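Local coordinates for AlyGC (Glaciecola chathamensis, PDB 5GKD), which cleaves alginate as a lyase of polysaccharide lyase family 6, probably by beta-elimination within a chondroitinase B-like fold, at residues Glu9-Ala14 and Ile24-Gly29; Ser64-Ala69 and Leu73-Leu78; Ile681-Thr686 and Thr692-Asn697; Pro703-Arg708 and Thr718-Asn723. All coordinates share one frame; numbering follows the deposited sequence.

Interactions 1, 2 and 3 are buried, whereas interaction 4 lies at the surface; all four are carried between segments by apolar packing. Interactions 1 and 2 lie about 12 Å apart between centres and touch through Leu-26 CD1 and Leu-78 CD2 (3.9 Å): the first seats a helix on an early strand, the second packs two strands against each other across the interior. Interactions 3 and 4 belong to the C-terminal part, with centres about 6 Å apart, and involve neighbouring strands of the same two sheets. An aromatic face takes part in interaction 3, only aliphatic groups in interaction 4. Between interactions 1 and 4 the centres are about 67 Å apart.

Interaction 1: Glu9-Ala14 and Ile24-Gly29; sequences EAYDQA and IILANG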
loop_
_atom_site.group_PDB
_atom_site.type_symbol
_atom_site.label_atom_id
_atom_site.label_comp_id
_atom_site.label_asym_id
_atom_site.label_seq_id
_atom_site.Cartn_x
_atom_site.Cartn_y
_atom_site.Cartn_z
ATOM N N GLU A 9 -2.181 38.199 -0.541
ATOM C CA GLU A 9 -3.185 39.214 -0.256
ATOM C C GLU A 9 -2.934 40.479 -1.068
ATOM O O GLU A 9 -3.879 41.107 -1.545
ATOM C CB GLU A 9 -3.261 39.506 1.247
ATOM C CG GLU A 9 -2.094 39.080 2.072
ATOM C CD GLU A 9 -2.038 37.588 2.355
ATOM O OE1 GLU A 9 -1.017 36.993 1.998
ATOM O OE2 GLU A 9 -2.990 37.015 2.936
ATOM N N ALA A 10 -1.672 40.844 -1.284
ATOM C CA ALA A 10 -1.413 41.948 -2.194
ATOM C C ALA A 10 -1.861 41.596 -3.606
ATOM O O ALA A 10 -2.366 42.455 -4.330
ATOM C CB ALA A 10 0.068 42.334 -2.174
ATOM N N TYR A 11 -1.697 40.336 -4.005
ATOM C CA TYR A 11 -2.246 39.896 -5.276
ATOM C C TYR A 11 -3.753 40.106 -5.325
ATOM O O TYR A 11 -4.277 40.637 -6.305
ATOM C CB TYR A 11 -1.901 38.432 -5.532
ATOM C CG TYR A 11 -2.752 37.863 -6.639
ATOM C CD1 TYR A 11 -2.389 38.018 -7.966
ATOM C CD2 TYR A 11 -3.926 37.197 -6.354
ATOM C CE1 TYR A 11 -3.162 37.508 -8.976
ATOM C CE2 TYR A 11 -4.711 36.700 -7.352
ATOM C CZ TYR A 11 -4.323 36.849 -8.661
ATOM O OH TYR A 11 -5.131 36.333 -9.634
ATOM N N ASP A 12 -4.471 39.676 -4.285
ATOM C CA ASP A 12 -5.916 39.885 -4.252
ATOM C C ASP A 12 -6.264 41.348 -4.470
ATOM O O ASP A 12 -7.197 41.672 -5.215
ATOM C CB ASP A 12 -6.509 39.424 -2.910
ATOM C CG ASP A 12 -6.463 37.911 -2.721
ATOM O OD1 ASP A 12 -6.433 37.163 -3.724
ATOM O OD2 ASP A 12 -6.468 37.476 -1.555
ATOM N N GLN A 13 -5.527 42.246 -3.811
ATOM C CA GLN A 13 -5.870 43.660 -3.875
ATOM C C GLN A 13 -5.523 44.243 -5.233
ATOM O O GLN A 13 -6.279 45.055 -5.770
ATOM C CB GLN A 13 -5.184 44.428 -2.741
ATOM C CG GLN A 13 -5.781 44.120 -1.358
ATOM C CD GLN A 13 -4.735 43.847 -0.247
ATOM O OE1 GLN A 13 -3.654 44.433 -0.213
ATOM N NE2 GLN A 13 -5.080 42.957 0.658
ATOM N N ALA A 14 -4.402 43.824 -5.819
ATOM C CA ALA A 14 -4.089 44.270 -7.172
ATOM C C ALA A 14 -5.140 43.791 -8.169
ATOM O O ALA A 14 -5.560 44.554 -9.041
ATOM C CB ALA A 14 -2.703 43.788 -7.589
ATOM N N ILE A 24 -0.342 42.605 -13.608
ATOM C CA ILE A 24 -0.100 42.208 -12.229
ATOM C C ILE A 24 1.188 41.396 -12.225
ATOM O O ILE A 24 1.305 40.408 -12.952
ATOM C CB ILE A 24 -1.276 41.397 -11.670
ATOM C CG1 ILE A 24 -2.554 42.233 -11.732
ATOM C CG2 ILE A 24 -0.963 40.921 -10.252
ATOM C CD1 ILE A 24 -3.791 41.507 -11.325
ATOM N N ILE A 25 2.164 41.823 -11.436
ATOM C CA ILE A 25 3.516 41.278 -11.491
ATOM C C ILE A 25 3.811 40.562 -10.175
ATOM O O ILE A 25 3.900 41.195 -9.112
ATOM C CB ILE A 25 4.551 42.373 -11.768
ATOM C CG1 ILE A 25 4.262 43.068 -13.098
ATOM C CG2 ILE A 25 5.943 41.789 -11.771
ATOM C CD1 ILE A 25 5.265 44.170 -13.413
ATOM N N LEU A 26 3.974 39.243 -10.241
ATOM C CA LEU A 26 4.424 38.477 -9.085
ATOM C C LEU A 26 5.918 38.696 -8.898
ATOM O O LEU A 26 6.708 38.378 -9.793
ATOM C CB LEU A 26 4.129 36.987 -9.251
ATOM C CG LEU A 26 2.694 36.518 -9.466
ATOM C CD1 LEU A 26 2.633 34.978 -9.447
ATOM C CD2 LEU A 26 1.739 37.156 -8.454
ATOM N N ALA A 27 6.292 39.239 -7.741
ATOM C CA ALA A 27 7.681 39.518 -7.423
ATOM C C ALA A 27 8.515 38.240 -7.411
ATOM O O ALA A 27 8.050 37.171 -7.024
ATOM C CB ALA A 27 7.775 40.217 -6.054
ATOM N N ASN A 28 9.772 38.372 -7.825
ATOM C CA ASN A 28 10.693 37.250 -7.826
ATOM C C ASN A 28 10.750 36.611 -6.449
ATOM O O ASN A 28 10.799 37.300 -5.433
ATOM C CB ASN A 28 12.089 37.715 -8.246
ATOM C CG ASN A 28 12.143 38.137 -9.688
ATOM O OD1 ASN A 28 11.314 37.720 -10.497
ATOM N ND2 ASN A 28 13.123 38.952 -10.028
ATOM N N GLY A 29 10.723 35.293 -6.432
ATOM C CA GLY A 29 10.783 34.535 -5.206
ATOM C C GLY A 29 10.007 33.242 -5.355
ATOM O O GLY A 29 9.549 32.890 -6.439
#
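With chi1 at 165°, Tyr-11 turns its ring past its own carbonyl carbon and brings it toward strand 23-26, while Ile-24 (chi1 -59°) holds CG2 trans to its backbone N and presents that methyl to the ring. The two side chains cross at about a right angle, and Tyr-11 CD1 lies 4.0 Å from Ile-24 CG2. Leu-26 reaches the same ring atom, its CD2 standing 4.2 Å from Tyr-11 CD1; both methyls approach the ring obliquely. One turn further along the helix, Ala-14 meets both branches of the isoleucine: Ile-24 CD1 is 4.1 Å from Ala-14 C, while Ala-14 CB is 4.3 Å from Ile-24 CG2, the methyl that also meets Tyr-11. Ile-24 thus packs against the helix through both CG2 and CD1, losing 64 Å² of surface. The phenol is anchored separately, Tyr-11 OH being hydrogen-bonded to Leu-37 O, which fixes the far end of the ring while CD1 packs on aliphatic carbon. Helix and strand run nearly antiparallel, at 169°, with axes 9.4 Å apart. Such a helix, laid over the first strands and closing off their apolar interior, is characteristic of the N-terminal cap of the parallel beta-helix in pectate lyase-like proteins.

Interaction 2: Ser64-Ala69 and Leu73-Leu78; sequences SNLRLA and LIVSGL. With PO4 (phosphate ion), chain I.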
loop_
_atom_site.group_PDB
_atom_site.type_symbol
_atom_site.label_atom_id
_atom_site.label_comp_id
_atom_site.label_asym_id
_atom_site.label_seq_id
_atom_site.Cartn_x
_atom_site.Cartn_y
_atom_site.Cartn_z
ATOM N N SER A 64 0.266 24.623 -5.133
ATOM C CA SER A 64 -0.061 25.779 -5.951
ATOM C C SER A 64 -0.773 25.321 -7.212
ATOM O O SER A 64 -0.626 24.178 -7.647
ATOM C CB SER A 64 1.197 26.555 -6.343
ATOM O OG SER A 64 1.812 27.171 -5.244
ATOM N N ASN A 65 -1.543 26.229 -7.798
ATOM C CA ASN A 65 -2.191 25.967 -9.077
ATOM C C ASN A 65 -2.639 27.306 -9.652
ATOM O O ASN A 65 -2.385 28.364 -9.072
ATOM C CB ASN A 65 -3.340 24.959 -8.929
ATOM C CG ASN A 65 -4.489 25.471 -8.056
ATOM O OD1 ASN A 65 -4.638 26.665 -7.834
ATOM N ND2 ASN A 65 -5.306 24.549 -7.566
ATOM N N LEU A 66 -3.290 27.257 -10.811
ATOM C CA LEU A 66 -3.686 28.468 -11.523
ATOM C C LEU A 66 -5.021 28.254 -12.217
ATOM O O LEU A 66 -5.217 27.243 -12.899
ATOM C CB LEU A 66 -2.624 28.882 -12.546
ATOM C CG LEU A 66 -2.989 29.953 -13.585
ATOM C CD1 LEU A 66 -3.323 31.274 -12.924
ATOM C CD2 LEU A 66 -1.864 30.133 -14.589
ATOM N N ARG A 67 -5.938 29.195 -12.024
ATOM C CA ARG A 67 -7.215 29.197 -12.722
ATOM C C ARG A 67 -7.387 30.542 -13.403
ATOM O O ARG A 67 -7.128 31.582 -12.793
ATOM C CB ARG A 67 -8.381 28.916 -11.770
ATOM C CG ARG A 67 -8.451 27.459 -11.299
ATOM C CD ARG A 67 -9.554 27.232 -10.287
ATOM N NE ARG A 67 -9.311 27.965 -9.050
ATOM C CZ ARG A 67 -10.243 28.293 -8.161
ATOM N NH1 ARG A 67 -11.521 27.973 -8.369
ATOM N NH2 ARG A 67 -9.896 28.955 -7.064
ATOM N N LEU A 68 -7.767 30.516 -14.677
ATOM C CA LEU A 68 -8.143 31.711 -15.420
ATOM C C LEU A 68 -9.658 31.769 -15.548
ATOM O O LEU A 68 -10.298 30.749 -15.795
ATOM C CB LEU A 68 -7.525 31.727 -16.822
ATOM C CG LEU A 68 -6.030 31.960 -16.958
ATOM C CD1 LEU A 68 -5.260 30.679 -16.640
ATOM C CD2 LEU A 68 -5.660 32.487 -18.351
ATOM N N ALA A 69 -10.229 32.958 -15.387
ATOM C CA ALA A 69 -11.677 33.115 -15.508
ATOM C C ALA A 69 -11.994 34.501 -16.048
ATOM O O ALA A 69 -11.418 35.484 -15.578
ATOM C CB ALA A 69 -12.363 32.887 -14.153
ATOM N N LEU A 73 -7.315 37.631 -21.007
ATOM C CA LEU A 73 -6.266 37.506 -20.009
ATOM C C LEU A 73 -5.013 36.917 -20.640
ATOM O O LEU A 73 -5.084 36.168 -21.616
ATOM C CB LEU A 73 -6.717 36.609 -18.850
ATOM C CG LEU A 73 -8.116 36.934 -18.317
ATOM C CD1 LEU A 73 -8.562 35.896 -17.286
ATOM C CD2 LEU A 73 -8.166 38.349 -17.724
ATOM N N ILE A 74 -3.867 37.251 -20.057
ATOM C CA ILE A 74 -2.590 36.652 -20.413
ATOM C C ILE A 74 -1.852 36.285 -19.130
ATOM O O ILE A 74 -1.778 37.095 -18.206
ATOM C CB ILE A 74 -1.728 37.602 -21.252
ATOM C CG1 ILE A 74 -2.500 38.083 -22.483
ATOM C CG2 ILE A 74 -0.443 36.904 -21.650
ATOM C CD1 ILE A 74 -1.701 39.050 -23.326
ATOM N N VAL A 75 -1.310 35.072 -19.068
ATOM C CA VAL A 75 -0.461 34.637 -17.963
ATOM C C VAL A 75 0.884 34.206 -18.539
ATOM O O VAL A 75 0.922 33.414 -19.487
ATOM C CB VAL A 75 -1.095 33.481 -17.176
ATOM C CG1 VAL A 75 -0.163 33.050 -16.056
ATOM C CG2 VAL A 75 -2.447 33.868 -16.622
ATOM N N SER A 76 1.983 34.706 -17.966
ATOM C CA SER A 76 3.292 34.377 -18.522
ATOM C C SER A 76 4.390 34.429 -17.468
ATOM O O SER A 76 4.283 35.116 -16.452
ATOM C CB SER A 76 3.664 35.307 -19.678
ATOM O OG SER A 76 3.898 36.619 -19.221
ATOM N N GLY A 77 5.461 33.696 -17.742
ATOM C CA GLY A 77 6.679 33.833 -16.964
ATOM C C GLY A 77 6.629 33.243 -15.576
ATOM O O GLY A 77 7.147 33.855 -14.635
ATOM N N LEU A 78 6.015 32.072 -15.424
ATOM C CA LEU A 78 5.941 31.370 -14.149
ATOM C C LEU A 78 6.545 29.980 -14.291
ATOM O O LEU A 78 6.539 29.387 -15.377
ATOM C CB LEU A 78 4.481 31.241 -13.663
ATOM C CG LEU A 78 3.612 32.506 -13.668
ATOM C CD1 LEU A 78 2.180 32.189 -13.266
ATOM C CD2 LEU A 78 4.236 33.561 -12.753
HETATM P P PO4 I . -13.330 29.209 -5.459
HETATM O O1 PO4 I . -11.846 29.265 -5.184
HETATM O O2 PO4 I . -13.998 30.447 -4.909
HETATM O O3 PO4 I . -13.611 29.127 -6.943
HETATM O O4 PO4 I . -13.886 27.983 -4.785
#
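Leu-66, Leu-68, Leu-73 and Val-75 meet inside the parallel beta-helix, where strands 65-69 and 73-76, successive in the chain but on different faces, confront each other across the core. Their axes are 8.6 Å apart and run at 161°, and the contact is made by side chains packing on each other and, at Leu-73, on backbone, without strand pairing. Val-75 sits between two leucines. Its CG1 meets Leu-66 CD2 tip to tip at 3.7 Å, and its CG2 lies 3.9 Å from Leu-68 CD2, at a slant. With chi1 at 179° Val-75 spreads the two methyls so that each has its own leucine. Leu-73 CD1 lies 3.4 Å from Ala-69 O, and Leu-73 CB is 4.3 Å from Leu-68 CD2. Arg-67 points to the other side of its strand and, with Arg-95, holds a phosphate ion, probably from the crystallisation liquor. A leucine in place of Arg-67 would probably leave the phosphate without two of its donors and Arg-95 O without its bond from NH1. The guanidinium meets the ion edge-on: Arg-67 NH1 donates to phosphate O3 (2.8 Å) and Arg-67 NH2 to phosphate O1 (2.7 Å, N-H...O 167°).

Interaction 3: Ile681-Thr686 and Thr692-Asn697; sequences IIFELT and TWVTGN
An aromatic-aliphatic contact in the buried interior of the C-terminal part joins Phe-683 to Thr-692 and Val-694. It bridges strand 681-685 and strand 691-700, which lie in two different parallel sheets and face each other at 163° with axes 11.0 Å apart, as opposed faces of a beta-helix coil do. The evidence for a CH-pi interaction is geometric: Thr-692 CG2 lies 4.0 Å from the centroid of the Phe-683 ring and 22° off its normal, over one face but displaced toward the rim. Val-694 CG2 approaches the same ring obliquely, 3.7 Å from Phe-683 CZ. The threonine can serve two surroundings because chi1 of -60° sets CG2 trans to the backbone N, toward the ring, and leaves OG1 on a different side. There OG1 is hydrogen-bonded to Asn-668 ND2 and also lies 3.8 Å from Leu-685 CD2, an apolar neighbour crossing at an angle. Met-670 of strand 667-676 packs on both Phe-683 and Val-694. Replacing Phe-683 by an alanine is likely to open a gap between the two sheets and leave the methyls of Thr-692 and Val-694 without the ring they pack against. The Phe-683 ring offers only carbon to this packing, while the one polar side-chain atom in the contact, the buried hydroxyl oxygen of Thr-692, has a hydrogen-bonding partner in the neighbouring strand.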
loop_
_atom_site.group_PDB
_atom_site.type_symbol
_atom_site.label_atom_id
_atom_site.label_comp_id
_atom_site.label_asym_id
_atom_site.label_seq_id
_atom_site.Cartn_x
_atom_site.Cartn_y
_atom_site.Cartn_z
ATOM N N ILE A 681 6.023 -23.805 -16.141
ATOM C CA ILE A 681 5.748 -22.455 -16.615
ATOM C C ILE A 681 4.255 -22.342 -16.900
ATOM O O ILE A 681 3.663 -23.256 -17.480
ATOM C CB ILE A 681 6.567 -22.163 -17.884
ATOM C CG1 ILE A 681 8.061 -22.200 -17.593
ATOM C CG2 ILE A 681 6.157 -20.838 -18.511
ATOM C CD1 ILE A 681 8.887 -22.218 -18.871
ATOM N N ILE A 682 3.625 -21.238 -16.501
ATOM C CA ILE A 682 2.190 -21.081 -16.725
ATOM C C ILE A 682 1.924 -19.724 -17.352
ATOM O O ILE A 682 2.263 -18.688 -16.769
ATOM C CB ILE A 682 1.360 -21.236 -15.440
ATOM C CG1 ILE A 682 1.567 -22.616 -14.815
ATOM C CG2 ILE A 682 -0.121 -21.041 -15.763
ATOM C CD1 ILE A 682 0.665 -22.896 -13.632
ATOM N N PHE A 683 1.307 -19.735 -18.530
ATOM C CA PHE A 683 0.869 -18.531 -19.209
ATOM C C PHE A 683 -0.625 -18.352 -19.004
ATOM O O PHE A 683 -1.398 -19.309 -19.130
ATOM C CB PHE A 683 1.190 -18.585 -20.707
ATOM C CG PHE A 683 2.652 -18.609 -20.999
ATOM C CD1 PHE A 683 3.390 -17.448 -20.967
ATOM C CD2 PHE A 683 3.294 -19.797 -21.288
ATOM C CE1 PHE A 683 4.749 -17.471 -21.218
ATOM C CE2 PHE A 683 4.646 -19.827 -21.539
ATOM C CZ PHE A 683 5.375 -18.663 -21.503
ATOM N N GLU A 684 -1.016 -17.134 -18.661
ATOM C CA GLU A 684 -2.405 -16.710 -18.631
ATOM C C GLU A 684 -2.493 -15.508 -19.582
ATOM O O GLU A 684 -2.333 -14.350 -19.189
ATOM C CB GLU A 684 -2.848 -16.409 -17.170
ATOM C CG GLU A 684 -2.779 -17.647 -16.253
ATOM C CD GLU A 684 -3.314 -17.423 -14.843
ATOM O OE1 GLU A 684 -3.368 -16.260 -14.399
ATOM O OE2 GLU A 684 -3.680 -18.420 -14.169
ATOM N N LEU A 685 -2.680 -15.789 -20.847
ATOM C CA LEU A 685 -2.742 -14.788 -21.880
ATOM C C LEU A 685 -4.033 -13.997 -21.890
ATOM O O LEU A 685 -5.067 -14.563 -21.787
ATOM C CB LEU A 685 -2.502 -15.441 -23.227
ATOM C CG LEU A 685 -1.193 -16.173 -23.346
ATOM C CD1 LEU A 685 -1.177 -17.084 -24.533
ATOM C CD2 LEU A 685 0.008 -15.248 -23.317
ATOM N N THR A 686 -3.939 -12.679 -21.997
ATOM C CA THR A 686 -5.095 -11.797 -22.024
ATOM C C THR A 686 -5.301 -11.167 -23.398
ATOM O O THR A 686 -4.881 -11.688 -24.368
ATOM C CB THR A 686 -4.968 -10.665 -20.992
ATOM O OG1 THR A 686 -3.877 -9.837 -21.334
ATOM C CG2 THR A 686 -4.764 -11.201 -19.610
ATOM N N THR A 692 4.334 -15.002 -27.703
ATOM C CA THR A 692 5.033 -15.923 -26.815
ATOM C C THR A 692 5.876 -16.901 -27.627
ATOM O O THR A 692 5.377 -17.501 -28.584
ATOM C CB THR A 692 4.031 -16.701 -25.955
ATOM O OG1 THR A 692 3.266 -15.787 -25.172
ATOM C CG2 THR A 692 4.743 -17.671 -25.038
ATOM N N TRP A 693 7.144 -17.070 -27.231
ATOM C CA TRP A 693 8.072 -18.016 -27.857
ATOM C C TRP A 693 8.806 -18.783 -26.764
ATOM O O TRP A 693 9.585 -18.196 -26.014
ATOM C CB TRP A 693 9.090 -17.319 -28.755
ATOM C CG TRP A 693 8.529 -16.898 -30.026
ATOM C CD1 TRP A 693 8.250 -17.687 -31.110
ATOM C CD2 TRP A 693 8.151 -15.571 -30.381
ATOM N NE1 TRP A 693 7.715 -16.924 -32.118
ATOM C CE2 TRP A 693 7.646 -15.620 -31.697
ATOM C CE3 TRP A 693 8.194 -14.340 -29.717
ATOM C CZ2 TRP A 693 7.185 -14.484 -32.360
ATOM C CZ3 TRP A 693 7.741 -13.214 -30.377
ATOM C CH2 TRP A 693 7.241 -13.295 -31.682
ATOM N N VAL A 694 8.574 -20.090 -26.694
ATOM C CA VAL A 694 9.216 -20.958 -25.711
ATOM C C VAL A 694 9.866 -22.084 -26.499
ATOM O O VAL A 694 9.209 -23.073 -26.837
ATOM C CB VAL A 694 8.226 -21.508 -24.678
ATOM C CG1 VAL A 694 8.946 -22.423 -23.705
ATOM C CG2 VAL A 694 7.540 -20.364 -23.950
ATOM N N THR A 695 11.156 -21.938 -26.801
ATOM C CA THR A 695 11.856 -22.864 -27.676
ATOM C C THR A 695 13.229 -23.185 -27.111
ATOM O O THR A 695 13.842 -22.371 -26.419
ATOM C CB THR A 695 12.016 -22.297 -29.101
ATOM O OG1 THR A 695 12.834 -21.125 -29.059
ATOM C CG2 THR A 695 10.652 -21.950 -29.701
ATOM N N GLY A 696 13.709 -24.387 -27.427
ATOM C CA GLY A 696 15.062 -24.767 -27.073
ATOM C C GLY A 696 15.289 -25.088 -25.616
ATOM O O GLY A 696 16.444 -25.170 -25.188
ATOM N N ASN A 697 14.233 -25.301 -24.839
ATOM C CA ASN A 697 14.395 -25.549 -23.413
ATOM C C ASN A 697 14.411 -27.047 -23.112
ATOM O O ASN A 697 13.931 -27.872 -23.890
ATOM C CB ASN A 697 13.277 -24.868 -22.610
ATOM C CG ASN A 697 13.163 -23.370 -22.912
ATOM O OD1 ASN A 697 13.862 -22.554 -22.308
ATOM N ND2 ASN A 697 12.288 -23.009 -23.870
#

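Interaction 4: Pro703-Arg708 and Thr718-Asn723; sequences PEPVVR and TTISGN
Ile-720, Val-707 and Pro-705 carry this contact, losing 51, 37 and 36 Å² respectively, and the isoleucine is the piece that reaches across. Its chi1 of -67° puts CG1 trans to the carbonyl carbon, and with chi2 at 170° the chain runs out extended, so that CD1 reaches both partners. Val-707 CG2 is the nearer, at 3.6 Å from Ile-720 CD1; the two side chains slide past one another in opposite directions instead of meeting head on. Pro-705 turns its CB toward the strand, CB lying 4.3 Å from Ile-720 CD1, and Ile-720 CG2 is about as near to Pro-705 CG, also at 4.3 Å. Thr-718 adds a looser touch, its CG2 standing 4.4 Å from Val-707 CG2. The alternation is regular: Val-707 turns its CB toward segment 718-723 while Val-706 turns away, as expected of an extended chain.

In the fold this contact lies near the C-terminal end of the second parallel beta-helix. Strand 706-709 is the outermost of its sheet within the chain, its backbone bonded to strand 681-685 on one side, and strand 717-721 follows strand 691-700 in the opposing sheet. Being near the end, the contact remains partly open to solvent: Val-707 is exposed, and Pro-705 and Ile-720 only partly shielded. The packing rests on neighbours from the preceding turn, with Phe-699 against Pro-705 and Val-694 against Ile-720. Beyond Ile-720 the chain turns through Gly-722, and Asn-723 then bonds Asn-697 N through OD1 and Val-694 O through ND2.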
loop_
_atom_site.group_PDB
_atom_site.type_symbol
_atom_site.label_atom_id
_atom_site.label_comp_id
_atom_site.label_asym_id
_atom_site.label_seq_id
_atom_site.Cartn_x
_atom_site.Cartn_y
_atom_site.Cartn_z
ATOM N N PRO A 703 6.826 -30.523 -15.652
ATOM C CA PRO A 703 5.744 -30.558 -16.637
ATOM C C PRO A 703 5.967 -29.530 -17.736
ATOM O O PRO A 703 6.594 -28.493 -17.519
ATOM C CB PRO A 703 4.499 -30.227 -15.809
ATOM C CG PRO A 703 4.847 -30.614 -14.447
ATOM C CD PRO A 703 6.312 -30.323 -14.292
ATOM N N GLU A 704 5.462 -29.852 -18.940
ATOM C CA GLU A 704 5.431 -28.958 -20.091
ATOM C C GLU A 704 4.759 -27.645 -19.721
ATOM O O GLU A 704 3.901 -27.632 -18.835
ATOM C CB GLU A 704 4.650 -29.576 -21.258
ATOM C CG GLU A 704 5.348 -30.679 -21.987
ATOM C CD GLU A 704 4.359 -31.651 -22.587
ATOM O OE1 GLU A 704 3.357 -31.181 -23.169
ATOM O OE2 GLU A 704 4.563 -32.875 -22.434
ATOM N N PRO A 705 5.093 -26.547 -20.399
ATOM C CA PRO A 705 4.423 -25.266 -20.129
ATOM C C PRO A 705 2.905 -25.369 -20.236
ATOM O O PRO A 705 2.368 -26.038 -21.118
ATOM C CB PRO A 705 5.008 -24.343 -21.202
ATOM C CG PRO A 705 6.388 -24.887 -21.423
ATOM C CD PRO A 705 6.240 -26.384 -21.313
ATOM N N VAL A 706 2.212 -24.720 -19.304
ATOM C CA VAL A 706 0.752 -24.679 -19.284
ATOM C C VAL A 706 0.292 -23.372 -19.909
ATOM O O VAL A 706 0.741 -22.296 -19.498
ATOM C CB VAL A 706 0.207 -24.799 -17.851
ATOM C CG1 VAL A 706 -1.303 -24.613 -17.854
ATOM C CG2 VAL A 706 0.593 -26.129 -17.228
ATOM N N VAL A 707 -0.613 -23.451 -20.881
ATOM C CA VAL A 707 -1.226 -22.266 -21.473
ATOM C C VAL A 707 -2.705 -22.254 -21.113
ATOM O O VAL A 707 -3.453 -23.173 -21.464
ATOM C CB VAL A 707 -1.030 -22.206 -22.994
ATOM C CG1 VAL A 707 -1.795 -21.029 -23.570
ATOM C CG2 VAL A 707 0.429 -22.055 -23.317
ATOM N N ARG A 708 -3.113 -21.220 -20.398
ATOM C CA ARG A 708 -4.510 -20.923 -20.124
ATOM C C ARG A 708 -4.850 -19.674 -20.935
ATOM O O ARG A 708 -4.295 -18.597 -20.693
ATOM C CB ARG A 708 -4.731 -20.707 -18.627
ATOM C CG ARG A 708 -4.105 -21.790 -17.741
ATOM C CD ARG A 708 -4.080 -21.389 -16.252
ATOM N NE ARG A 708 -3.625 -22.493 -15.409
ATOM C CZ ARG A 708 -3.181 -22.377 -14.160
ATOM N NH1 ARG A 708 -3.111 -21.190 -13.572
ATOM N NH2 ARG A 708 -2.787 -23.460 -13.500
ATOM N N THR A 718 1.317 -17.857 -30.160
ATOM C CA THR A 718 2.005 -18.629 -29.134
ATOM C C THR A 718 2.736 -19.782 -29.806
ATOM O O THR A 718 2.100 -20.693 -30.348
ATOM C CB THR A 718 1.011 -19.139 -28.097
ATOM O OG1 THR A 718 0.260 -18.034 -27.592
ATOM C CG2 THR A 718 1.720 -19.843 -26.947
ATOM N N THR A 719 4.061 -19.732 -29.769
ATOM C CA THR A 719 4.938 -20.749 -30.334
ATOM C C THR A 719 5.658 -21.440 -29.184
ATOM O O THR A 719 6.531 -20.844 -28.549
ATOM C CB THR A 719 5.947 -20.122 -31.296
ATOM O OG1 THR A 719 5.268 -19.604 -32.437
ATOM C CG2 THR A 719 6.997 -21.141 -31.749
ATOM N N ILE A 720 5.299 -22.692 -28.913
ATOM C CA ILE A 720 5.939 -23.489 -27.872
ATOM C C ILE A 720 6.353 -24.800 -28.528
ATOM O O ILE A 720 5.522 -25.691 -28.734
ATOM C CB ILE A 720 5.028 -23.727 -26.663
ATOM C CG1 ILE A 720 4.754 -22.406 -25.934
ATOM C CG2 ILE A 720 5.672 -24.707 -25.699
ATOM C CD1 ILE A 720 3.676 -22.493 -24.863
ATOM N N SER A 721 7.630 -24.914 -28.885
ATOM C CA SER A 721 8.095 -26.089 -29.608
ATOM C C SER A 721 9.609 -26.165 -29.530
ATOM O O SER A 721 10.285 -25.216 -29.123
ATOM C CB SER A 721 7.647 -26.046 -31.064
ATOM O OG SER A 721 8.264 -24.947 -31.703
ATOM N N GLY A 722 10.140 -27.299 -29.971
ATOM C CA GLY A 722 11.576 -27.485 -29.963
ATOM C C GLY A 722 12.137 -27.683 -28.582
ATOM O O GLY A 722 13.311 -27.388 -28.347
ATOM N N ASN A 723 11.325 -28.184 -27.662
ATOM C CA ASN A 723 11.730 -28.410 -26.285
ATOM C C ASN A 723 11.823 -29.906 -26.008
ATOM O O ASN A 723 11.009 -30.692 -26.502
ATOM C CB ASN A 723 10.742 -27.770 -25.308
ATOM C CG ASN A 723 10.654 -26.271 -25.480
ATOM O OD1 ASN A 723 11.659 -25.566 -25.419
ATOM N ND2 ASN A 723 9.458 -25.783 -25.733
#